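Local coordinates for Protease/Reverse transcriptase/ribonuclease H (Eastern chimpanzee simian foamy virus, PDB 7KSF), which probably processes foamy virus polyproteins through its aspartic protease and copies the viral RNA genome into DNA through its reverse transcriptase, with an RNase H to degrade the RNA strand, at residues Y130-W134 and F330-L334; V239-T245 and Y313-P319; V591-D595 and A645-A649; M612-H616 and N627-I631. The protein carries 1 engineered substitution. All blocks are in the same frame, centred on the assembly; numbering follows the deposited sequence.

Following the chain from the N terminus, contact 1 closes a long loop of some two hundred residues, tying the segment that follows helix 117-129 to helix 319-336 of the reverse transcriptase. Contact 2 is nested inside that loop; it pairs strands 243-249 and 311-316, and the second of these leads directly into the helix used by contact 1. Contacts 3 and 4 come afterwards, in the RNase H region, with their centres 36 to 47 Å from those of the first pair. Contact 3 packs helix 638-654 on strand 590-597, and contact 4, the hairpin of strands 610-618 and 624-634, lies within the loop so closed. These two touch, because strands 590-597 and 610-618 are neighbours in one sheet.

Contact 1: residues Y130-W134 and F330-L334; sequences YDNLW and FQILL
Tyr130 and Phe330 both hold CG beside the backbone N, opposite the carbonyl carbon (chi1 -56° for Tyr130), and these torsions send the tyrosine ring across to helix 319-336 and the phenylalanine ring toward Trp134. Phe330 CB sits over the face of the Tyr130 ring, almost on its normal, as a CH-pi contact 4.0 Å from the centroid. At the edge of the same ring, in its plane, lies Leu334 CD2. Trp134 approaches from the other segment as the edge partner of a T-shaped pair: its CH2 points at the face of Phe330, with the planes at 83° and the centroids of the six-membered rings 4.9 Å apart. Leu133 fills in beside this aromatic cluster, one methyl, CD2, against Phe330 CD1 and the other, CD1, 3.6 Å from Leu333 CB. Leu334 CD1 lies alongside Leu133 CB and Asn132 CB. The one side-chain hydrogen bond across the seam is at the outer end of the tyrosine, where Gln331 NE2 donates to Tyr130 OH over 2.9 Å, bent to 145°. Trp134 NE1 is satisfied within its own neighbourhood, by Phe127 O, and the backbone of Leu133 bonds to Val340. The loop after helix 117-129 is thus joined to the reverse transcriptase helix by buried apolar and aromatic packing, with a single side-chain hydrogen bond, given by the exposed Gln331.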
# COMPACT_ATOMS: atom_id res chain seq x y z
N TYR A 130 9.20 -23.45 -4.87
CA TYR A 130 8.65 -23.06 -3.58
C TYR A 130 7.16 -22.77 -3.71
O TYR A 130 6.69 -21.71 -3.29
CB TYR A 130 9.42 -21.86 -3.02
CG TYR A 130 10.91 -22.12 -2.92
CD1 TYR A 130 11.78 -21.64 -3.88
CD2 TYR A 130 11.43 -22.87 -1.87
CE1 TYR A 130 13.14 -21.89 -3.79
CE2 TYR A 130 12.78 -23.12 -1.78
CZ TYR A 130 13.63 -22.62 -2.74
OH TYR A 130 14.98 -22.87 -2.65
N ASP A 131 6.43 -23.71 -4.29
CA ASP A 131 4.98 -23.54 -4.43
C ASP A 131 4.29 -23.60 -3.08
O ASP A 131 3.31 -22.89 -2.84
CB ASP A 131 4.41 -24.59 -5.38
CG ASP A 131 2.94 -24.36 -5.69
OD1 ASP A 131 2.58 -23.24 -6.10
OD2 ASP A 131 2.15 -25.31 -5.52
N ASN A 132 4.79 -24.44 -2.17
CA ASN A 132 4.22 -24.56 -0.83
C ASN A 132 4.42 -23.31 0.01
O ASN A 132 3.79 -23.19 1.06
CB ASN A 132 4.81 -25.77 -0.11
CG ASN A 132 4.76 -27.03 -0.95
OD1 ASN A 132 3.90 -27.17 -1.82
ND2 ASN A 132 5.66 -27.97 -0.68
N LEU A 133 5.28 -22.40 -0.43
CA LEU A 133 5.50 -21.16 0.31
C LEU A 133 4.39 -20.15 0.05
O LEU A 133 3.96 -19.45 0.98
CB LEU A 133 6.86 -20.56 -0.07
CG LEU A 133 7.24 -19.28 0.65
CD1 LEU A 133 7.34 -19.53 2.14
CD2 LEU A 133 8.54 -18.72 0.11
N TRP A 134 3.92 -20.05 -1.19
CA TRP A 134 2.89 -19.08 -1.53
C TRP A 134 1.56 -19.46 -0.89
O TRP A 134 1.31 -20.63 -0.57
CB TRP A 134 2.74 -18.97 -3.04
CG TRP A 134 4.02 -19.17 -3.79
CD1 TRP A 134 4.30 -20.17 -4.68
CD2 TRP A 134 5.20 -18.37 -3.69
NE1 TRP A 134 5.59 -20.03 -5.15
CE2 TRP A 134 6.16 -18.93 -4.56
CE3 TRP A 134 5.54 -17.23 -2.96
CZ2 TRP A 134 7.43 -18.39 -4.72
CZ3 TRP A 134 6.81 -16.70 -3.12
CH2 TRP A 134 7.74 -17.28 -3.99
N PHE A 330 13.34 -17.59 0.60
CA PHE A 330 12.20 -18.49 0.47
C PHE A 330 12.39 -19.76 1.28
O PHE A 330 11.44 -20.24 1.92
CB PHE A 330 11.96 -18.83 -1.00
CG PHE A 330 11.49 -17.67 -1.83
CD1 PHE A 330 10.87 -16.59 -1.23
CD2 PHE A 330 11.66 -17.67 -3.20
CE1 PHE A 330 10.43 -15.52 -1.98
CE2 PHE A 330 11.23 -16.60 -3.95
CZ PHE A 330 10.61 -15.53 -3.34
N GLN A 331 13.59 -20.33 1.27
CA GLN A 331 13.84 -21.54 2.04
C GLN A 331 13.59 -21.30 3.53
O GLN A 331 12.96 -22.13 4.20
CB GLN A 331 15.26 -22.04 1.81
CG GLN A 331 15.53 -22.50 0.39
CD GLN A 331 16.98 -22.90 0.18
OE1 GLN A 331 17.83 -22.66 1.04
NE2 GLN A 331 17.27 -23.51 -0.96
N ILE A 332 14.06 -20.17 4.05
CA ILE A 332 13.84 -19.84 5.45
C ILE A 332 12.34 -19.77 5.75
O ILE A 332 11.85 -20.44 6.66
CB ILE A 332 14.53 -18.51 5.81
CG1 ILE A 332 16.05 -18.65 5.67
CG2 ILE A 332 14.16 -18.08 7.22
CD1 ILE A 332 16.81 -17.37 5.97
N LEU A 333 11.61 -18.98 4.97
CA LEU A 333 10.18 -18.81 5.23
C LEU A 333 9.43 -20.12 5.04
O LEU A 333 8.46 -20.39 5.77
CB LEU A 333 9.61 -17.73 4.32
CG LEU A 333 10.31 -16.37 4.41
CD1 LEU A 333 9.70 -15.38 3.44
CD2 LEU A 333 10.26 -15.83 5.84
N LEU A 334 9.85 -20.94 4.09
CA LEU A 334 9.21 -22.24 3.91
C LEU A 334 9.60 -23.21 5.02
O LEU A 334 8.77 -23.98 5.50
CB LEU A 334 9.57 -22.82 2.54
CG LEU A 334 8.85 -24.12 2.17
CD1 LEU A 334 7.36 -23.87 1.99
CD2 LEU A 334 9.46 -24.72 0.92

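Contact 2: residues V239-T245 and Y313-P319; sequences VRQKYKT and YLSHDDP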
# COMPACT_ATOMS: atom_id res chain seq x y z
N VAL A 239 18.88 0.22 2.69
CA VAL A 239 19.89 0.26 1.64
C VAL A 239 19.17 0.07 0.32
O VAL A 239 18.73 -1.04 0.00
CB VAL A 239 20.98 -0.82 1.81
CG1 VAL A 239 21.95 -0.78 0.63
CG2 VAL A 239 21.72 -0.64 3.12
N ARG A 240 19.09 1.14 -0.48
CA ARG A 240 18.40 1.06 -1.80
C ARG A 240 19.40 0.67 -2.89
O ARG A 240 20.29 1.49 -3.20
CB ARG A 240 17.73 2.41 -2.13
CG ARG A 240 16.21 2.35 -2.18
CD ARG A 240 15.57 3.58 -1.57
NE ARG A 240 16.47 4.73 -1.56
CZ ARG A 240 16.12 5.96 -1.91
NH1 ARG A 240 14.88 6.21 -2.31
NH2 ARG A 240 17.01 6.94 -1.87
N GLN A 241 19.26 -0.54 -3.45
CA GLN A 241 20.14 -1.01 -4.51
C GLN A 241 19.42 -0.99 -5.85
O GLN A 241 18.48 -0.22 -6.05
CB GLN A 241 20.66 -2.41 -4.20
CG GLN A 241 21.38 -2.53 -2.86
CD GLN A 241 22.88 -2.33 -2.97
OE1 GLN A 241 23.61 -3.22 -3.42
NE2 GLN A 241 23.36 -1.16 -2.57
N LYS A 242 19.86 -1.83 -6.79
CA LYS A 242 19.29 -1.82 -8.13
C LYS A 242 17.84 -2.29 -8.11
O LYS A 242 16.92 -1.53 -8.41
CB LYS A 242 20.13 -2.68 -9.07
CG LYS A 242 19.70 -2.60 -10.53
CD LYS A 242 20.65 -3.39 -11.42
CE LYS A 242 20.19 -3.40 -12.88
NZ LYS A 242 21.03 -4.34 -13.69
N TYR A 243 17.62 -3.55 -7.75
CA TYR A 243 16.28 -4.11 -7.67
C TYR A 243 15.79 -4.11 -6.23
O TYR A 243 16.57 -4.22 -5.28
CB TYR A 243 16.25 -5.54 -8.22
CG TYR A 243 16.83 -5.68 -9.61
CD1 TYR A 243 18.14 -6.10 -9.80
CD2 TYR A 243 16.07 -5.39 -10.74
CE1 TYR A 243 18.68 -6.23 -11.05
CE2 TYR A 243 16.60 -5.52 -12.00
CZ TYR A 243 17.91 -5.94 -12.16
OH TYR A 243 18.44 -6.07 -13.42
N LYS A 244 14.47 -3.99 -6.08
CA LYS A 244 13.84 -3.97 -4.77
C LYS A 244 12.66 -4.94 -4.77
O LYS A 244 11.92 -5.02 -5.74
CB LYS A 244 13.37 -2.56 -4.40
CG LYS A 244 14.51 -1.56 -4.29
CD LYS A 244 14.14 -0.24 -4.91
CE LYS A 244 15.37 0.64 -5.06
NZ LYS A 244 15.06 1.87 -5.84
N THR A 245 12.51 -5.66 -3.66
CA THR A 245 11.51 -6.72 -3.55
C THR A 245 10.84 -6.65 -2.18
O THR A 245 11.52 -6.57 -1.16
CB THR A 245 12.15 -8.10 -3.73
OG1 THR A 245 12.71 -8.20 -5.05
CG2 THR A 245 11.12 -9.20 -3.52
N TYR A 313 11.63 -6.51 3.27
CA TYR A 313 12.38 -5.75 2.27
C TYR A 313 13.72 -6.36 1.88
O TYR A 313 14.51 -6.76 2.74
CB TYR A 313 12.58 -4.31 2.75
CG TYR A 313 13.23 -3.40 1.73
CD1 TYR A 313 14.61 -3.28 1.66
CD2 TYR A 313 12.46 -2.67 0.83
CE1 TYR A 313 15.20 -2.45 0.73
CE2 TYR A 313 13.04 -1.84 -0.10
CZ TYR A 313 14.42 -1.73 -0.15
OH TYR A 313 15.01 -0.91 -1.08
N LEU A 314 13.98 -6.43 0.58
CA LEU A 314 15.22 -6.98 0.05
C LEU A 314 15.65 -6.11 -1.12
O LEU A 314 14.85 -5.83 -2.01
CB LEU A 314 15.06 -8.43 -0.39
CG LEU A 314 16.37 -9.10 -0.81
CD1 LEU A 314 17.42 -8.91 0.27
CD2 LEU A 314 16.14 -10.57 -1.08
N SER A 315 16.92 -5.69 -1.11
CA SER A 315 17.43 -4.81 -2.15
C SER A 315 18.89 -5.17 -2.42
O SER A 315 19.74 -4.97 -1.55
CB SER A 315 17.30 -3.34 -1.74
OG SER A 315 17.69 -2.48 -2.79
N HIS A 316 19.16 -5.70 -3.61
CA HIS A 316 20.52 -6.03 -4.03
C HIS A 316 20.79 -5.41 -5.39
O HIS A 316 19.90 -5.35 -6.24
CB HIS A 316 20.75 -7.54 -4.08
CG HIS A 316 21.12 -8.15 -2.76
ND1 HIS A 316 20.21 -8.30 -1.74
CD2 HIS A 316 22.29 -8.63 -2.30
CE1 HIS A 316 20.81 -8.86 -0.70
NE2 HIS A 316 22.08 -9.07 -1.01
N ASP A 317 22.03 -4.95 -5.58
CA ASP A 317 22.39 -4.28 -6.83
C ASP A 317 22.67 -5.28 -7.94
O ASP A 317 22.29 -5.06 -9.09
CB ASP A 317 23.60 -3.37 -6.60
CG ASP A 317 24.76 -4.08 -5.92
OD1 ASP A 317 24.53 -5.14 -5.28
OD2 ASP A 317 25.90 -3.58 -6.01
N ASP A 318 23.34 -6.38 -7.62
CA ASP A 318 23.66 -7.38 -8.64
C ASP A 318 22.40 -8.14 -9.03
O ASP A 318 21.72 -8.68 -8.15
CB ASP A 318 24.73 -8.33 -8.11
CG ASP A 318 25.56 -8.95 -9.21
OD1 ASP A 318 24.98 -9.30 -10.26
OD2 ASP A 318 26.79 -9.07 -9.03
N PRO A 319 22.04 -8.18 -10.32
CA PRO A 319 20.81 -8.91 -10.70
C PRO A 319 20.85 -10.38 -10.35
O PRO A 319 19.82 -10.94 -9.95
CB PRO A 319 20.74 -8.69 -12.22
CG PRO A 319 21.54 -7.46 -12.46
CD PRO A 319 22.65 -7.48 -11.46
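Ser315 OG is the polar hub between Val239-Thr245 and Tyr313-Pro319: it accepts from Gln241 N over 2.6 Å and donates to Tyr243 O over 3.2 Å. With chi1 at -175° the hydroxyl lies trans to Ser315 N and reaches the 239-245 segment, and its bond to Tyr243 O comes in from above the carbonyl plane. The antiparallel pairing is firm at Thr245 and Leu314, a hydrogen-bonded pair with Thr245 N to Leu314 O at 2.9 Å and Leu314 N to Thr245 O at 3.0 Å. Farther along, Tyr243 N reaches His316 O at 3.3 Å, while the return bond from His316 N is weak. Several polar ends are satisfied outside the pair: Lys244 NZ by Lys350 O and Gly363 O, Arg240 NE by Gly365 O, and Thr245 OG1 by His322 and Gly348. Pro319, at the start of helix 319-336, packs its CB 3.4 Å from Tyr243 CE1. These strands belong to the antiparallel sheet of the polymerase palm, and 311-316 leaves the hairpin bearing the YVDD sequence, the catalytic motif of reverse transcriptases. One side-chain oxygen thus joins a backbone N-H and a backbone carbonyl of the facing segment, beside the weak return bond from His316 N.

Contact 3: residues V591-D595 and A645-A649; sequences VFYTD and AVEFA
Thr594 and Ala645 meet where strand and helix come nearest, with Thr594 CB 3.7 Å from Ala645 CB and the methyl CG2 of Thr594 turned toward Ala645 O. That methyl also lies 3.9 Å from Ala649 CB, one helical turn on. Val646 CG1 comes in across the threonine, and Thr594 OG1, placed between backbone N and carbonyl carbon (chi1 62°), is hydrogen-bonded to Ile663 O on the next strand. Phe592 closes the far end: its CD1 touches Ala649 CB at 3.8 Å, and Ala649 O stands over the centre of its face. With Ala645 and Ala649 facing the strand, the axes approach to 8.1 Å, consistent with their small side chains, and run nearly antiparallel at 155°. This is the RNase H fold, with strand 590-597 in the middle of a five-stranded sheet and helix 638-654 laid on it. Asp595 turns its side chain away from the helix segment, to about 3 Å from the bound calcium ion, whose site includes Gly596 and Glu642, the latter on the same helix. Phe648 misses the 591-595 segment but packs on Ile614 and Trp629. The solvent side is looser: partly exposed Glu647 makes no contact with the strand segment, its OE1 instead forming a salt bridge with Lys698 NZ.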
# COMPACT_ATOMS: atom_id res chain seq x y z
N VAL A 591 4.42 3.18 -27.42
CA VAL A 591 4.54 4.50 -28.02
C VAL A 591 3.39 4.67 -29.01
O VAL A 591 3.18 3.80 -29.87
CB VAL A 591 5.90 4.69 -28.72
CG1 VAL A 591 5.95 6.04 -29.42
CG2 VAL A 591 7.03 4.57 -27.71
N PHE A 592 2.65 5.76 -28.88
CA PHE A 592 1.48 6.03 -29.70
C PHE A 592 1.70 7.32 -30.48
O PHE A 592 1.77 8.40 -29.90
CB PHE A 592 0.22 6.13 -28.84
CG PHE A 592 -0.36 4.80 -28.46
CD1 PHE A 592 -1.36 4.22 -29.24
CD2 PHE A 592 0.09 4.12 -27.35
CE1 PHE A 592 -1.90 3.00 -28.90
CE2 PHE A 592 -0.45 2.89 -27.00
CZ PHE A 592 -1.44 2.33 -27.78
N TYR A 593 1.82 7.19 -31.80
CA TYR A 593 1.90 8.35 -32.68
C TYR A 593 0.50 8.68 -33.19
O TYR A 593 -0.23 7.79 -33.63
CB TYR A 593 2.84 8.08 -33.86
CG TYR A 593 4.25 7.72 -33.46
CD1 TYR A 593 5.17 8.71 -33.13
CD2 TYR A 593 4.66 6.40 -33.43
CE1 TYR A 593 6.46 8.38 -32.77
CE2 TYR A 593 5.95 6.06 -33.07
CZ TYR A 593 6.85 7.06 -32.74
OH TYR A 593 8.13 6.73 -32.39
N THR A 594 0.13 9.96 -33.13
CA THR A 594 -1.17 10.40 -33.59
C THR A 594 -1.02 11.58 -34.55
O THR A 594 0.02 12.24 -34.60
CB THR A 594 -2.08 10.82 -32.42
OG1 THR A 594 -1.49 11.92 -31.72
CG2 THR A 594 -2.29 9.66 -31.46
N ASP A 595 -2.09 11.82 -35.30
CA ASP A 595 -2.15 12.92 -36.25
C ASP A 595 -3.59 13.04 -36.74
O ASP A 595 -4.43 12.18 -36.46
CB ASP A 595 -1.19 12.70 -37.43
CG ASP A 595 -1.01 13.94 -38.28
OD1 ASP A 595 -1.83 14.14 -39.20
OD2 ASP A 595 -0.06 14.70 -38.03
N ALA A 645 -7.67 11.97 -32.31
CA ALA A 645 -6.65 10.97 -32.57
C ALA A 645 -6.03 10.43 -31.29
O ALA A 645 -5.57 9.29 -31.25
CB ALA A 645 -5.56 11.54 -33.48
N VAL A 646 -6.02 11.24 -30.23
CA VAL A 646 -5.41 10.79 -28.98
C VAL A 646 -6.44 10.15 -28.04
O VAL A 646 -6.08 9.29 -27.23
CB VAL A 646 -4.68 11.96 -28.30
CG1 VAL A 646 -3.67 12.57 -29.26
CG2 VAL A 646 -5.66 13.01 -27.82
N GLU A 647 -7.71 10.54 -28.14
CA GLU A 647 -8.76 9.87 -27.37
C GLU A 647 -8.80 8.39 -27.69
O GLU A 647 -8.96 7.55 -26.80
CB GLU A 647 -10.12 10.52 -27.64
CG GLU A 647 -11.29 9.81 -26.97
CD GLU A 647 -12.60 10.02 -27.71
OE1 GLU A 647 -12.55 10.47 -28.87
OE2 GLU A 647 -13.66 9.73 -27.13
N PHE A 648 -8.66 8.06 -28.98
CA PHE A 648 -8.53 6.66 -29.37
C PHE A 648 -7.25 6.05 -28.81
O PHE A 648 -7.26 4.92 -28.32
CB PHE A 648 -8.57 6.56 -30.90
CG PHE A 648 -8.67 5.17 -31.42
CD1 PHE A 648 -7.53 4.46 -31.76
CD2 PHE A 648 -9.90 4.57 -31.59
CE1 PHE A 648 -7.62 3.18 -32.25
CE2 PHE A 648 -10.00 3.28 -32.08
CZ PHE A 648 -8.85 2.59 -32.41
N ALA A 649 -6.15 6.80 -28.86
CA ALA A 649 -4.87 6.26 -28.39
C ALA A 649 -4.86 6.09 -26.88
O ALA A 649 -4.23 5.15 -26.37
CB ALA A 649 -3.72 7.17 -28.84

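Contact 4: residues M612-H616 and N627-I631; sequences MGIVH and NQWSI
The indole of Trp629 has its edge toward the neighbouring strand, where the carbonyl of Ile614 and His616 CB lie near the ring plane, while Asn627 CB of its own strand sits over one face, toward the rim. Strands 610-618 and 624-634 form the antiparallel hairpin at one edge of the RNase H sheet, 624-634 being one of its two outermost strands. Ile614 CG2 meets Trp629 CE3 at 3.6 Å, and His616 CB stands 3.9 Å from Trp629 CZ3. Beyond the hairpin the indole packs edge-to-face with Phe648 of helix 638-654, and the ring of His616 meets that of Phe592. Met612 with Ile631 and Ile614 with Trp629 are hydrogen-bonded pairs; Gly613 with Ser630 and Val615 with Gln628 are non-hydrogen-bonded. Met612 N donates to Ile631 O over 3.0 Å, and the reverse bond, Ile631 N to Met612 O, is almost straight at 175°. The bond from Trp629 N to Ile614 O is weak, but His616 N to Asn627 O at 3.3 Å is straight again. On the opposite face Val615 and Gln628 lie against helix 727-744, and Ser630 OG is bonded to Leu738 O. Met612, its chain extended beyond CG, runs beside Ile631 until its CE reaches Ile631 CD1 at 4.0 Å.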
# COMPACT_ATOMS: atom_id res chain seq x y z
N MET A 612 -8.04 10.92 -39.00
CA MET A 612 -7.00 10.81 -37.99
C MET A 612 -6.21 9.52 -38.19
O MET A 612 -6.64 8.60 -38.89
CB MET A 612 -7.61 10.86 -36.58
CG MET A 612 -8.48 9.66 -36.23
SD MET A 612 -9.35 9.88 -34.67
CE MET A 612 -10.07 8.25 -34.44
N GLY A 613 -5.04 9.47 -37.56
CA GLY A 613 -4.18 8.31 -37.68
C GLY A 613 -3.52 7.94 -36.36
O GLY A 613 -3.07 8.82 -35.62
N ILE A 614 -3.46 6.65 -36.06
CA ILE A 614 -2.92 6.16 -34.80
C ILE A 614 -1.95 5.02 -35.10
O ILE A 614 -2.24 4.15 -35.92
CB ILE A 614 -4.03 5.68 -33.84
CG1 ILE A 614 -4.98 6.84 -33.49
CG2 ILE A 614 -3.44 5.09 -32.58
CD1 ILE A 614 -6.19 6.95 -34.40
N VAL A 615 -0.80 5.04 -34.43
CA VAL A 615 0.24 4.03 -34.61
C VAL A 615 0.69 3.55 -33.23
O VAL A 615 1.01 4.37 -32.36
CB VAL A 615 1.44 4.57 -35.40
CG1 VAL A 615 2.54 3.52 -35.48
CG2 VAL A 615 1.01 5.00 -36.79
N HIS A 616 0.71 2.23 -33.04
CA HIS A 616 1.22 1.62 -31.81
C HIS A 616 2.63 1.10 -32.10
O HIS A 616 2.80 0.16 -32.89
CB HIS A 616 0.31 0.50 -31.32
CG HIS A 616 0.63 0.01 -29.95
ND1 HIS A 616 -0.34 -0.37 -29.04
CD2 HIS A 616 1.82 -0.16 -29.32
CE1 HIS A 616 0.24 -0.76 -27.92
NE2 HIS A 616 1.54 -0.64 -28.06
N ASN A 627 0.17 -2.32 -34.50
CA ASN A 627 -0.98 -2.15 -35.38
C ASN A 627 -1.03 -0.71 -35.88
O ASN A 627 -0.43 0.19 -35.30
CB ASN A 627 -2.29 -2.51 -34.68
CG ASN A 627 -2.48 -4.00 -34.49
OD1 ASN A 627 -2.21 -4.78 -35.40
ND2 ASN A 627 -2.93 -4.39 -33.31
N GLN A 628 -1.77 -0.53 -36.97
CA GLN A 628 -1.99 0.78 -37.57
C GLN A 628 -3.49 1.05 -37.63
O GLN A 628 -4.31 0.13 -37.60
CB GLN A 628 -1.38 0.86 -38.97
CG GLN A 628 0.10 0.54 -39.02
CD GLN A 628 0.68 0.68 -40.41
OE1 GLN A 628 0.06 1.26 -41.30
NE2 GLN A 628 1.89 0.15 -40.60
N TRP A 629 -3.84 2.34 -37.72
CA TRP A 629 -5.24 2.74 -37.76
C TRP A 629 -5.38 3.99 -38.62
O TRP A 629 -4.59 4.93 -38.49
CB TRP A 629 -5.80 2.99 -36.35
CG TRP A 629 -5.92 1.75 -35.51
CD1 TRP A 629 -6.94 0.84 -35.54
CD2 TRP A 629 -4.99 1.29 -34.52
NE1 TRP A 629 -6.70 -0.16 -34.63
CE2 TRP A 629 -5.52 0.09 -33.99
CE3 TRP A 629 -3.78 1.77 -34.03
CZ2 TRP A 629 -4.87 -0.64 -32.99
CZ3 TRP A 629 -3.13 1.04 -33.04
CH2 TRP A 629 -3.68 -0.14 -32.53
N SER A 630 -6.40 4.00 -39.48
CA SER A 630 -6.67 5.11 -40.39
C SER A 630 -8.18 5.29 -40.47
O SER A 630 -8.86 4.47 -41.09
CB SER A 630 -6.07 4.85 -41.77
OG SER A 630 -6.61 5.74 -42.73
N ILE A 631 -8.70 6.35 -39.87
CA ILE A 631 -10.15 6.50 -39.73
C ILE A 631 -10.62 7.85 -40.26
O ILE A 631 -10.04 8.89 -39.90
CB ILE A 631 -10.57 6.33 -38.26
CG1 ILE A 631 -10.08 4.99 -37.71
CG2 ILE A 631 -12.07 6.45 -38.12
CD1 ILE A 631 -10.42 4.76 -36.26